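Local coordinates for protein acetate kinase (PDB 4H0O) that is a pyrophosphate-dependent acetate kinase of the ASKHA superfamily that interconverts acetate and acetyl phosphate, probably with magnesium, at residues G326-L338 and S379-E391. Sequence-based numbering, arbitrary orientation.
Sequences GLDLLVFTDQMGL and SKVQVCVAPNDEE
Cys384 lies against Val331 on one face of a parallel strand pair, its SG 3.4 Å from Val331 CG2. With SG placed between the backbone N and the carbonyl carbon (chi1 80°), the sulfur also meets Leu329 CD1. Strands 329-333 and 382-385 run side by side at 17°, joined by five backbone hydrogen bonds from Gln382 N to Asp328 O through to Ala386 N to Phe332 O. On the other face, Val383 CG1 comes to the edge of the Phe332 ring. Before the strands, Val381 CG1 packs crosswise on Leu327 CD2 (3.8 Å).

At their C-terminal end, polar groups take over. Thr333 OG1 donates to Ala386 O (2.8 Å), nearly straight on to the carbonyl. Asn388, its chi1 of 64° turning the amide to the end of 326-338, accepts a weak bond at OD1 from Asp334 N (3.0 Å), and Asn388 ND2 bonds to Ser187 OG. From helix 334-339, Leu338 packs CD2 against Val385 CB. Asp334 lies near His184, a predicted transition-state stabiliser, so this end probably borders the active site.

Within the mixed sheet of this ribonuclease H-like (ASKHA) domain, strand 205-211 flanks 329-333, strand 372-373 flanks 382-385, and helix 341-350 covers the face bearing Leu330, Phe332, Val383 and Val385.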
# COMPACT_ATOMS: atom_id res chain seq x y z
N GLY B 326 -11.19 -12.10 8.05
CA GLY B 326 -11.31 -12.01 9.50
C GLY B 326 -9.98 -12.09 10.23
O GLY B 326 -8.91 -12.05 9.62
N LEU B 327 -10.05 -12.21 11.56
CA LEU B 327 -8.86 -12.21 12.40
C LEU B 327 -9.12 -12.87 13.75
O LEU B 327 -9.92 -12.38 14.55
CB LEU B 327 -8.37 -10.77 12.62
CG LEU B 327 -7.20 -10.61 13.59
CD1 LEU B 327 -5.97 -11.31 13.04
CD2 LEU B 327 -6.91 -9.14 13.87
N ASP B 328 -8.43 -13.98 14.00
CA ASP B 328 -8.52 -14.66 15.29
C ASP B 328 -7.30 -14.37 16.16
O ASP B 328 -7.42 -14.22 17.38
CB ASP B 328 -8.65 -16.17 15.08
CG ASP B 328 -9.87 -16.55 14.26
OD1 ASP B 328 -10.93 -15.91 14.44
OD2 ASP B 328 -9.76 -17.48 13.43
N LEU B 329 -6.14 -14.29 15.52
CA LEU B 329 -4.88 -14.14 16.26
C LEU B 329 -3.90 -13.22 15.56
O LEU B 329 -3.52 -13.46 14.41
CB LEU B 329 -4.23 -15.51 16.49
CG LEU B 329 -2.87 -15.50 17.20
CD1 LEU B 329 -3.02 -14.97 18.62
CD2 LEU B 329 -2.23 -16.88 17.21
N LEU B 330 -3.49 -12.17 16.27
CA LEU B 330 -2.43 -11.28 15.80
C LEU B 330 -1.14 -11.64 16.54
O LEU B 330 -1.12 -11.68 17.78
CB LEU B 330 -2.80 -9.82 16.06
CG LEU B 330 -1.77 -8.76 15.64
CD1 LEU B 330 -1.66 -8.69 14.13
CD2 LEU B 330 -2.09 -7.39 16.23
N VAL B 331 -0.08 -11.92 15.80
CA VAL B 331 1.17 -12.35 16.42
C VAL B 331 2.36 -11.47 16.03
O VAL B 331 2.57 -11.18 14.86
CB VAL B 331 1.50 -13.81 16.06
CG1 VAL B 331 1.71 -13.95 14.56
CG2 VAL B 331 2.73 -14.28 16.82
N PHE B 332 3.12 -11.05 17.04
CA PHE B 332 4.33 -10.27 16.80
C PHE B 332 5.58 -11.15 16.88
O PHE B 332 5.68 -12.00 17.77
CB PHE B 332 4.43 -9.13 17.81
CG PHE B 332 3.34 -8.11 17.67
CD1 PHE B 332 3.42 -7.13 16.70
CD2 PHE B 332 2.25 -8.12 18.53
CE1 PHE B 332 2.42 -6.18 16.57
CE2 PHE B 332 1.25 -7.18 18.41
CZ PHE B 332 1.33 -6.21 17.43
N THR B 333 6.52 -10.94 15.97
CA THR B 333 7.75 -11.71 15.99
C THR B 333 8.97 -10.88 15.59
O THR B 333 8.84 -9.71 15.24
CB THR B 333 7.65 -12.99 15.12
OG1 THR B 333 8.78 -13.83 15.36
CG2 THR B 333 7.61 -12.63 13.65
N ASP B 334 10.14 -11.51 15.65
CA ASP B 334 11.43 -10.84 15.47
C ASP B 334 11.69 -9.71 16.48
O ASP B 334 10.82 -9.38 17.29
CB ASP B 334 11.63 -10.35 14.04
CG ASP B 334 13.01 -9.74 13.83
OD1 ASP B 334 13.80 -9.72 14.79
OD2 ASP B 334 13.29 -9.26 12.71
N GLN B 335 12.89 -9.15 16.42
CA GLN B 335 13.42 -8.25 17.45
C GLN B 335 12.46 -7.19 17.98
O GLN B 335 12.21 -7.12 19.19
CB GLN B 335 14.72 -7.59 16.97
CG GLN B 335 15.98 -8.14 17.64
CD GLN B 335 16.73 -7.08 18.43
OE1 GLN B 335 16.56 -5.88 18.20
NE2 GLN B 335 17.57 -7.51 19.36
N MET B 336 11.92 -6.36 17.09
CA MET B 336 11.04 -5.27 17.52
C MET B 336 9.67 -5.74 18.00
O MET B 336 9.08 -5.15 18.90
CB MET B 336 10.89 -4.22 16.41
CG MET B 336 12.21 -3.55 16.03
SD MET B 336 13.09 -2.89 17.47
CE MET B 336 14.68 -2.46 16.76
N GLY B 337 9.17 -6.82 17.40
CA GLY B 337 7.89 -7.38 17.79
C GLY B 337 7.92 -8.01 19.17
O GLY B 337 6.93 -7.98 19.90
N LEU B 338 9.08 -8.56 19.54
CA LEU B 338 9.22 -9.29 20.79
C LEU B 338 9.63 -8.39 21.95
O LEU B 338 9.20 -8.61 23.09
CB LEU B 338 10.26 -10.41 20.63
CG LEU B 338 10.00 -11.44 19.52
CD1 LEU B 338 11.22 -12.32 19.32
CD2 LEU B 338 8.78 -12.29 19.84
N SER B 379 -10.86 -11.78 25.60
CA SER B 379 -10.71 -10.93 24.42
C SER B 379 -11.06 -11.66 23.13
O SER B 379 -10.56 -12.76 22.88
CB SER B 379 -9.29 -10.37 24.33
OG SER B 379 -9.12 -9.56 23.19
N LYS B 380 -11.93 -11.05 22.33
CA LYS B 380 -12.41 -11.64 21.08
C LYS B 380 -11.25 -12.02 20.16
O LYS B 380 -11.14 -13.18 19.74
CB LYS B 380 -13.35 -10.67 20.37
CG LYS B 380 -14.04 -11.27 19.15
CD LYS B 380 -14.49 -10.19 18.17
CE LYS B 380 -15.11 -10.80 16.92
NZ LYS B 380 -15.42 -9.77 15.90
N VAL B 381 -10.40 -11.05 19.85
CA VAL B 381 -9.18 -11.30 19.09
C VAL B 381 -8.03 -11.52 20.07
O VAL B 381 -7.88 -10.76 21.03
CB VAL B 381 -8.84 -10.11 18.17
CG1 VAL B 381 -7.56 -10.38 17.39
CG2 VAL B 381 -9.99 -9.82 17.23
N GLN B 382 -7.23 -12.55 19.82
CA GLN B 382 -6.09 -12.82 20.68
C GLN B 382 -4.81 -12.21 20.12
O GLN B 382 -4.64 -12.11 18.90
CB GLN B 382 -5.92 -14.33 20.89
CG GLN B 382 -6.99 -14.96 21.77
CD GLN B 382 -7.04 -14.33 23.16
OE1 GLN B 382 -6.04 -14.31 23.87
NE2 GLN B 382 -8.21 -13.81 23.54
N VAL B 383 -3.91 -11.80 21.01
CA VAL B 383 -2.62 -11.25 20.62
C VAL B 383 -1.50 -12.00 21.33
O VAL B 383 -1.56 -12.21 22.54
CB VAL B 383 -2.51 -9.74 20.96
CG1 VAL B 383 -1.11 -9.22 20.65
CG2 VAL B 383 -3.54 -8.94 20.20
N CYS B 384 -0.48 -12.42 20.58
CA CYS B 384 0.64 -13.11 21.19
C CYS B 384 1.97 -12.71 20.55
O CYS B 384 2.01 -12.19 19.43
CB CYS B 384 0.46 -14.62 21.10
SG CYS B 384 0.91 -15.32 19.49
N VAL B 385 3.05 -12.95 21.29
CA VAL B 385 4.39 -12.82 20.75
C VAL B 385 4.93 -14.23 20.56
O VAL B 385 4.68 -15.11 21.40
CB VAL B 385 5.32 -12.04 21.69
CG1 VAL B 385 5.03 -10.55 21.61
CG2 VAL B 385 5.17 -12.53 23.13
N ALA B 386 5.65 -14.46 19.47
CA ALA B 386 6.19 -15.79 19.18
C ALA B 386 7.64 -15.70 18.70
O ALA B 386 7.92 -15.05 17.70
CB ALA B 386 5.32 -16.51 18.17
N PRO B 387 8.55 -16.37 19.42
CA PRO B 387 9.99 -16.40 19.13
C PRO B 387 10.30 -16.97 17.74
O PRO B 387 9.61 -17.89 17.29
CB PRO B 387 10.55 -17.34 20.20
CG PRO B 387 9.57 -17.26 21.32
CD PRO B 387 8.23 -17.07 20.68
N ASN B 388 11.33 -16.43 17.09
CA ASN B 388 11.74 -16.90 15.77
C ASN B 388 13.26 -16.87 15.59
O ASN B 388 13.76 -16.36 14.58
CB ASN B 388 11.07 -16.07 14.67
CG ASN B 388 11.51 -14.62 14.69
OD1 ASN B 388 11.77 -14.05 15.76
ND2 ASN B 388 11.59 -14.00 13.51
N ASP B 389 13.99 -17.40 16.57
CA ASP B 389 15.45 -17.45 16.51
C ASP B 389 15.94 -18.04 15.19
O ASP B 389 15.52 -19.14 14.80
CB ASP B 389 16.02 -18.24 17.69
CG ASP B 389 17.50 -18.55 17.53
OD1 ASP B 389 18.34 -17.71 17.92
OD2 ASP B 389 17.83 -19.64 17.02
N GLU B 390 16.82 -17.30 14.51
CA GLU B 390 17.30 -17.65 13.18
C GLU B 390 17.73 -19.10 12.99
O GLU B 390 17.39 -19.73 11.99
CB GLU B 390 18.47 -16.74 12.79
CG GLU B 390 18.11 -15.28 12.60
CD GLU B 390 19.24 -14.49 11.96
OE1 GLU B 390 19.21 -14.30 10.73
OE2 GLU B 390 20.15 -14.06 12.70
N GLU B 391 18.49 -19.63 13.94
CA GLU B 391 19.04 -20.98 13.80
C GLU B 391 17.97 -22.06 13.95
O GLU B 391 17.94 -23.01 13.16
CB GLU B 391 20.18 -21.22 14.79
CG GLU B 391 21.49 -20.57 14.38
CD GLU B 391 21.42 -19.06 14.44
OE1 GLU B 391 20.74 -18.52 15.34
OE2 GLU B 391 22.06 -18.41 13.59
O HOH W 1 -9.43 -15.61 18.84